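Local coordinates for protein phosphoribosylaminoimidazole-succinocarboxamide synthase (Pyrococcus horikoshii, PDB 4O7Y) that joins L-aspartate to the carboxylate of carboxyaminoimidazole ribonucleotide at the expense of ATP, a step of de novo purine biosynthesis, at residues L83-L88 and K175-K180; L88-R93 and V117-K122. All blocks are in the same frame, centred on the assembly; numbering follows the deposited sequence. Where two conformers were deposited one is given.

Both contacts pair strand 84-93 within one antiparallel sheet, and both are mostly buried. Contact 1 joins the start of that strand to 175-180, across a break where a turn and a water interrupt the ladder; contact 2 joins its second half to 117-122 in unbroken register. The two share Leu88 and are stitched together by probable backbone bonds from Leu176 N to Val90 O and from Lys122 N to Pro87 O. Contact 1 is backbone bonding and aromatic packing, with charged ends turned toward Glu145 and Asp190. Contact 2 has an aliphatic face and, opposite it, a mainly polar one, where Arg93 holds the phosphate of the bound cytidine monophosphate; contact 1 reaches that nucleotide through Lys175.

Contact 1 (L83-L88 and K175-K180); sequences LDMYPL and KLEFGK. With C5P (cytidine-5'-monophosphate), chain B.
Asp84 and Lys180 form a hydrogen-bonded antiparallel pair: Asp84 N gives to Lys180 O at 2.9 Å, and Lys180 N returns to Asp84 O at 2.8 Å. Two residues on, Tyr86 N binds Phe178 O (2.9 Å). Beyond this the strands part at an inverse gamma turn centred on Pro87. A water sits in the break, 2.8 Å from each of Tyr86 O, Leu88 O and Phe178 N, accepting from Phe178 N. On 175-180, Lys175 NZ forms a salt bridge with Glu177 OE2 at 2.9 Å, on the anti side of the carboxylate but tilted well out of its plane, and a second one with Asp190. Tyr86 OH hydrogen-bonds to Glu145 OE2 and Lys180 NZ makes a salt bridge with it, which links both strands to helix 143-165. Gly179 CA meets the Tyr86 ring obliquely, and ring atom CD2 meets Phe178 CB at 3.9 Å; the Phe178 ring itself runs on to Ile149 and Ile152 of the same helix. Leu83 CD2 rests near Lys180 O. Met85 is bent at each torsion, chi2 -62° and chi3 -65°, folding its thioether back over the partner strand until CE lies 3.5 Å from Phe178 O.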
loop_
_atom_site.group_PDB
_atom_site.type_symbol
_atom_site.label_atom_id
_atom_site.label_comp_id
_atom_site.label_asym_id
_atom_site.label_seq_id
_atom_site.Cartn_x
_atom_site.Cartn_y
_atom_site.Cartn_z
ATOM N N LEU A 83 4.769 20.048 -17.356
ATOM C CA LEU A 83 5.518 19.587 -16.195
ATOM C C LEU A 83 6.062 18.224 -16.462
ATOM O O LEU A 83 5.534 17.492 -17.288
ATOM C CB LEU A 83 4.599 19.473 -14.987
ATOM C CG LEU A 83 3.860 20.708 -14.497
ATOM C CD1 LEU A 83 2.781 20.297 -13.503
ATOM C CD2 LEU A 83 4.816 21.734 -13.892
ATOM N N ASP A 84 7.098 17.883 -15.710
ATOM C CA ASP A 84 7.593 16.510 -15.632
ATOM C C ASP A 84 6.694 15.790 -14.615
ATOM O O ASP A 84 6.820 15.989 -13.392
ATOM C CB ASP A 84 9.058 16.485 -15.160
ATOM C CG ASP A 84 10.070 16.751 -16.287
ATOM O OD1 ASP A 84 9.697 16.891 -17.467
ATOM O OD2 ASP A 84 11.273 16.794 -15.980
ATOM N N MET A 85 5.758 14.989 -15.136
ATOM C CA MET A 85 4.748 14.309 -14.324
ATOM C C MET A 85 5.299 13.225 -13.446
ATOM O O MET A 85 6.171 12.453 -13.834
ATOM C CB MET A 85 3.546 13.796 -15.157
ATOM C CG MET A 85 2.746 14.909 -15.844
ATOM S SD MET A 85 1.932 16.121 -14.754
ATOM C CE MET A 85 0.771 14.980 -13.980
ATOM N N TYR A 86 4.823 13.196 -12.215
ATOM C CA TYR A 86 5.117 12.048 -11.333
ATOM C C TYR A 86 4.157 10.973 -11.727
ATOM O O TYR A 86 2.979 11.269 -11.968
ATOM C CB TYR A 86 4.864 12.385 -9.878
ATOM C CG TYR A 86 5.899 13.262 -9.250
ATOM C CD1 TYR A 86 7.129 12.737 -8.848
ATOM C CD2 TYR A 86 5.653 14.620 -9.042
ATOM C CE1 TYR A 86 8.097 13.558 -8.260
ATOM C CE2 TYR A 86 6.597 15.434 -8.437
ATOM C CZ TYR A 86 7.813 14.892 -8.027
ATOM O OH TYR A 86 8.779 15.704 -7.443
ATOM N N PRO A 87 4.625 9.720 -11.781
ATOM C CA PRO A 87 3.703 8.647 -12.149
ATOM C C PRO A 87 2.860 8.180 -10.949
ATOM O O PRO A 87 2.873 6.995 -10.601
ATOM C CB PRO A 87 4.656 7.542 -12.630
ATOM C CG PRO A 87 5.847 7.710 -11.750
ATOM C CD PRO A 87 5.978 9.198 -11.466
ATOM N N LEU A 88 2.107 9.104 -10.356
ATOM C CA LEU A 88 1.327 8.850 -9.141
ATOM C C LEU A 88 -0.086 9.312 -9.280
ATOM O O LEU A 88 -0.382 10.322 -9.937
ATOM C CB LEU A 88 1.917 9.606 -7.933
ATOM C CG LEU A 88 3.367 9.253 -7.525
ATOM C CD1 LEU A 88 3.876 10.254 -6.473
ATOM C CD2 LEU A 88 3.479 7.824 -7.025
ATOM N N LYS A 175 -8.858 12.349 -5.902
ATOM C CA LYS A 175 -7.572 11.968 -6.458
ATOM C C LYS A 175 -6.901 13.212 -7.065
ATOM O O LYS A 175 -7.549 14.002 -7.794
ATOM C CB LYS A 175 -7.744 10.895 -7.533
ATOM C CG LYS A 175 -6.432 10.378 -8.154
ATOM C CD LYS A 175 -5.990 11.207 -9.376
ATOM C CE LYS A 175 -6.905 10.989 -10.601
ATOM N NZ LYS A 175 -6.554 11.952 -11.707
ATOM N N LEU A 176 -5.599 13.327 -6.791
ATOM C CA LEU A 176 -4.734 14.351 -7.330
ATOM C C LEU A 176 -3.554 13.763 -8.107
ATOM O O LEU A 176 -3.129 12.606 -7.874
ATOM C CB LEU A 176 -4.144 15.212 -6.190
ATOM C CG LEU A 176 -5.106 16.022 -5.313
ATOM C CD1 LEU A 176 -4.281 16.802 -4.283
ATOM C CD2 LEU A 176 -6.006 16.968 -6.126
ATOM N N GLU A 177 -3.011 14.583 -9.011
ATOM C CA GLU A 177 -1.766 14.249 -9.716
ATOM C C GLU A 177 -0.837 15.455 -9.698
ATOM O O GLU A 177 -1.279 16.613 -9.552
ATOM C CB GLU A 177 -2.034 13.783 -11.146
ATOM C CG GLU A 177 -3.003 12.598 -11.251
ATOM C CD GLU A 177 -3.056 11.990 -12.647
ATOM O OE1 GLU A 177 -2.170 12.242 -13.482
ATOM O OE2 GLU A 177 -3.974 11.225 -12.899
ATOM N N PHE A 178 0.456 15.195 -9.816
ATOM C CA PHE A 178 1.451 16.231 -9.601
ATOM C C PHE A 178 2.547 16.071 -10.633
ATOM O O PHE A 178 2.780 14.969 -11.136
ATOM C CB PHE A 178 2.112 16.102 -8.214
ATOM C CG PHE A 178 1.195 16.385 -7.052
ATOM C CD1 PHE A 178 1.120 17.676 -6.504
ATOM C CD2 PHE A 178 0.404 15.361 -6.499
ATOM C CE1 PHE A 178 0.299 17.955 -5.421
ATOM C CE2 PHE A 178 -0.440 15.640 -5.426
ATOM C CZ PHE A 178 -0.495 16.938 -4.885
ATOM N N GLY A 179 3.262 17.169 -10.887
ATOM C CA GLY A 179 4.521 17.111 -11.609
ATOM C C GLY A 179 5.495 18.169 -11.113
ATOM O O GLY A 179 5.176 18.976 -10.219
ATOM N N LYS A 180 6.684 18.174 -11.703
ATOM C CA LYS A 180 7.698 19.159 -11.367
ATOM C C LYS A 180 7.878 20.170 -12.485
ATOM O O LYS A 180 7.944 19.787 -13.649
ATOM C CB LYS A 180 9.026 18.478 -11.093
ATOM C CG LYS A 180 9.378 18.412 -9.633
ATOM C CD LYS A 180 10.873 18.178 -9.446
ATOM C CE LYS A 180 11.247 16.724 -9.642
ATOM N NZ LYS A 180 12.321 16.368 -8.657
HETATM O O3P C5P B . -9.789 4.089 -4.673
HETATM P P C5P B . -11.213 4.417 -5.132
HETATM O O1P C5P B . -11.620 3.731 -6.403
HETATM O O2P C5P B . -12.210 4.301 -4.000
HETATM O "O5'" C5P B . -11.252 5.942 -5.543
HETATM C "C5'" C5P B . -10.796 6.975 -4.626
HETATM C "C4'" C5P B . -11.088 8.374 -5.192
HETATM O "O4'" C5P B . -10.097 8.661 -6.180
HETATM C "C3'" C5P B . -12.442 8.522 -5.917
HETATM O "O3'" C5P B . -12.911 9.868 -5.768
HETATM C "C2'" C5P B . -12.133 8.284 -7.377
HETATM O "O2'" C5P B . -13.042 8.994 -8.236
HETATM C "C1'" C5P B . -10.715 8.832 -7.470
HETATM N N1 C5P B . -9.910 8.162 -8.501
HETATM C C2 C5P B . -9.644 8.824 -9.745
HETATM N N3 C5P B . -8.897 8.205 -10.698
HETATM C C4 C5P B . -8.402 6.968 -10.464
HETATM C C5 C5P B . -8.661 6.286 -9.264
HETATM C C6 C5P B . -9.422 6.912 -8.278
HETATM O O2 C5P B . -10.088 9.970 -9.958
HETATM N N4 C5P B . -7.658 6.357 -11.416
HETATM O O HOH W 1 1.324 12.513 -10.092
#

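Contact 2 (L88-R93 and V117-K122); sequences LEVVVR and VELYYK. With C5P (cytidine-5'-monophosphate), chain B.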
loop_
_atom_site.group_PDB
_atom_site.type_symbol
_atom_site.label_atom_id
_atom_site.label_comp_id
_atom_site.label_asym_id
_atom_site.label_seq_id
_atom_site.Cartn_x
_atom_site.Cartn_y
_atom_site.Cartn_z
ATOM N N LEU A 88 2.107 9.104 -10.356
ATOM C CA LEU A 88 1.327 8.850 -9.141
ATOM C C LEU A 88 -0.086 9.312 -9.280
ATOM O O LEU A 88 -0.382 10.322 -9.937
ATOM C CB LEU A 88 1.917 9.606 -7.933
ATOM C CG LEU A 88 3.367 9.253 -7.525
ATOM C CD1 LEU A 88 3.876 10.254 -6.473
ATOM C CD2 LEU A 88 3.479 7.824 -7.025
ATOM N N GLU A 89 -0.968 8.582 -8.608
ATOM C CA GLU A 89 -2.274 9.101 -8.284
ATOM C C GLU A 89 -2.305 9.176 -6.776
ATOM O O GLU A 89 -1.985 8.192 -6.080
ATOM C CB GLU A 89 -3.354 8.202 -8.862
ATOM C CG GLU A 89 -3.342 8.294 -10.392
ATOM C CD GLU A 89 -4.405 7.446 -11.042
ATOM O OE1 GLU A 89 -4.309 7.175 -12.251
ATOM O OE2 GLU A 89 -5.352 7.050 -10.336
ATOM N N VAL A 90 -2.593 10.375 -6.273
ATOM C CA VAL A 90 -2.500 10.646 -4.836
ATOM C C VAL A 90 -3.918 10.809 -4.336
ATOM O O VAL A 90 -4.640 11.708 -4.771
ATOM C CB VAL A 90 -1.634 11.897 -4.525
ATOM C CG1 VAL A 90 -1.535 12.109 -3.020
ATOM C CG2 VAL A 90 -0.228 11.750 -5.129
ATOM N N VAL A 91 -4.349 9.895 -3.468
ATOM C CA VAL A 91 -5.751 9.844 -3.063
ATOM C C VAL A 91 -5.874 10.258 -1.583
ATOM O O VAL A 91 -5.193 9.698 -0.721
ATOM C CB VAL A 91 -6.347 8.428 -3.286
ATOM C CG1 VAL A 91 -7.747 8.297 -2.679
ATOM C CG2 VAL A 91 -6.394 8.068 -4.777
ATOM N N VAL A 92 -6.737 11.226 -1.305
ATOM C CA VAL A 92 -6.987 11.695 0.067
ATOM C C VAL A 92 -8.419 11.283 0.408
ATOM O O VAL A 92 -9.313 11.498 -0.395
ATOM C CB VAL A 92 -6.851 13.229 0.186
ATOM C CG1 VAL A 92 -7.018 13.678 1.630
ATOM C CG2 VAL A 92 -5.514 13.688 -0.353
ATOM N N ARG A 93 -8.614 10.683 1.586
ATOM C CA ARG A 93 -9.920 10.145 1.976
ATOM C C ARG A 93 -10.336 10.665 3.369
ATOM O O ARG A 93 -9.564 10.594 4.321
ATOM C CB ARG A 93 -9.878 8.610 1.927
ATOM C CG ARG A 93 -8.935 8.066 0.845
ATOM C CD ARG A 93 -8.978 6.550 0.677
ATOM N NE ARG A 93 -10.228 6.147 0.057
ATOM C CZ ARG A 93 -10.369 5.538 -1.120
ATOM N NH1 ARG A 93 -9.321 5.174 -1.869
ATOM N NH2 ARG A 93 -11.601 5.257 -1.531
ATOM N N VAL A 117 -4.036 9.281 3.317
ATOM C CA VAL A 117 -3.463 9.607 1.991
ATOM C C VAL A 117 -2.988 8.267 1.430
ATOM O O VAL A 117 -2.309 7.496 2.149
ATOM C CB VAL A 117 -2.254 10.561 2.079
ATOM C CG1 VAL A 117 -1.742 10.921 0.691
ATOM C CG2 VAL A 117 -2.600 11.826 2.881
ATOM N N GLU A 118 -3.353 7.961 0.185
ATOM C CA GLU A 118 -2.887 6.730 -0.453
ATOM C C GLU A 118 -2.152 7.076 -1.739
ATOM O O GLU A 118 -2.577 7.977 -2.481
ATOM C CB GLU A 118 -4.038 5.769 -0.777
ATOM C CG GLU A 118 -4.866 5.302 0.418
ATOM C CD GLU A 118 -6.114 4.516 0.011
ATOM O OE1 GLU A 118 -6.594 4.672 -1.131
ATOM O OE2 GLU A 118 -6.636 3.740 0.841
ATOM N N LEU A 119 -1.034 6.380 -1.976
ATOM C CA LEU A 119 -0.265 6.536 -3.220
ATOM C C LEU A 119 -0.530 5.350 -4.117
ATOM O O LEU A 119 -0.446 4.221 -3.639
ATOM C CB LEU A 119 1.234 6.589 -2.928
ATOM C CG LEU A 119 1.594 7.668 -1.887
ATOM C CD1 LEU A 119 3.040 7.543 -1.417
ATOM C CD2 LEU A 119 1.300 9.058 -2.466
ATOM N N TYR A 120 -0.813 5.627 -5.400
ATOM C CA TYR A 120 -1.047 4.601 -6.425
ATOM C C TYR A 120 -0.043 4.835 -7.555
ATOM O O TYR A 120 0.161 5.954 -7.990
ATOM C CB TYR A 120 -2.475 4.632 -6.988
ATOM C CG TYR A 120 -3.493 4.195 -5.970
ATOM C CD1 TYR A 120 -3.886 2.860 -5.875
ATOM C CD2 TYR A 120 -4.025 5.116 -5.067
ATOM C CE1 TYR A 120 -4.793 2.441 -4.895
ATOM C CE2 TYR A 120 -4.947 4.719 -4.104
ATOM C CZ TYR A 120 -5.329 3.378 -4.026
ATOM O OH TYR A 120 -6.228 2.990 -3.049
ATOM N N TYR A 121 0.605 3.771 -7.981
ATOM C CA TYR A 121 1.552 3.857 -9.061
ATOM C C TYR A 121 0.775 3.869 -10.398
ATOM O O TYR A 121 0.074 2.913 -10.726
ATOM C CB TYR A 121 2.531 2.692 -8.961
ATOM C CG TYR A 121 3.464 2.529 -10.148
ATOM C CD1 TYR A 121 3.936 3.642 -10.869
ATOM C CD2 TYR A 121 3.886 1.264 -10.532
ATOM C CE1 TYR A 121 4.800 3.488 -11.946
ATOM C CE2 TYR A 121 4.739 1.101 -11.608
ATOM C CZ TYR A 121 5.180 2.210 -12.313
ATOM O OH TYR A 121 6.011 2.023 -13.372
ATOM N N LYS A 122 0.856 4.978 -11.128
ATOM C CA LYS A 122 0.218 5.064 -12.449
ATOM C C LYS A 122 0.900 4.142 -13.439
ATOM O O LYS A 122 1.997 4.441 -13.918
ATOM C CB LYS A 122 0.259 6.488 -12.970
ATOM C CG LYS A 122 -1.014 7.244 -12.737
ATOM C CD LYS A 122 -0.867 8.696 -13.170
ATOM C CE LYS A 122 -0.899 8.822 -14.668
ATOM N NZ LYS A 122 -2.277 8.589 -15.167
HETATM O O3P C5P B . -9.789 4.089 -4.673
HETATM P P C5P B . -11.213 4.417 -5.132
HETATM O O1P C5P B . -11.620 3.731 -6.403
HETATM O O2P C5P B . -12.210 4.301 -4.000
HETATM O "O5'" C5P B . -11.252 5.942 -5.543
HETATM C "C5'" C5P B . -10.796 6.975 -4.626
HETATM C "C4'" C5P B . -11.088 8.374 -5.192
HETATM O "O4'" C5P B . -10.097 8.661 -6.180
HETATM C "C3'" C5P B . -12.442 8.522 -5.917
HETATM O "O3'" C5P B . -12.911 9.868 -5.768
HETATM C "C2'" C5P B . -12.133 8.284 -7.377
HETATM O "O2'" C5P B . -13.042 8.994 -8.236
HETATM C "C1'" C5P B . -10.715 8.832 -7.470
HETATM N N1 C5P B . -9.910 8.162 -8.501
HETATM C C2 C5P B . -9.644 8.824 -9.745
HETATM N N3 C5P B . -8.897 8.205 -10.698
HETATM C C4 C5P B . -8.402 6.968 -10.464
HETATM C C5 C5P B . -8.661 6.286 -9.264
HETATM C C6 C5P B . -9.422 6.912 -8.278
HETATM O O2 C5P B . -10.088 9.970 -9.958
HETATM N N4 C5P B . -7.658 6.357 -11.416
#
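Glu89 with Tyr120 and Val91 with Glu118 are hydrogen-bonded pairs of a regular antiparallel ladder, each joined by two backbone bonds; the straightest runs from Val91 N to Glu118 O (2.8 Å, 177° at the hydrogen). Between them, Val90 faces Leu119 in a non-hydrogen-bonded pair. On that face the packing is aliphatic: Val90 CG1 lies beside Val117 CG1 at 3.9 Å, and Val90 CG2 beside Leu119 CD2, with helix 143-165 covering Val117. The other face is mixed, mainly polar. Glu118 OE1 is gripped from opposite faces of its carboxylate, by Arg93 NH1 in a salt bridge of 2.9 Å and by Tyr120 OH at 2.6 Å. Val91 CG2 packs obliquely on the Tyr120 ring, 3.7 Å from CE2. In the conformer described, a bend at chi3 (71°) turns the Arg93 guanidinium to the nucleotide phosphate, NH1 giving to O3P at 3.0 Å and NH2 to O2P at 2.7 Å. Glu89 and Lys122 cross at about a right angle, their ion pair long, while Glu89 OE2 lies 2.6 Å from N4 of the cytosine. Glu118 thus stands as a second-shell residue that probably positions Arg93 for the phosphate.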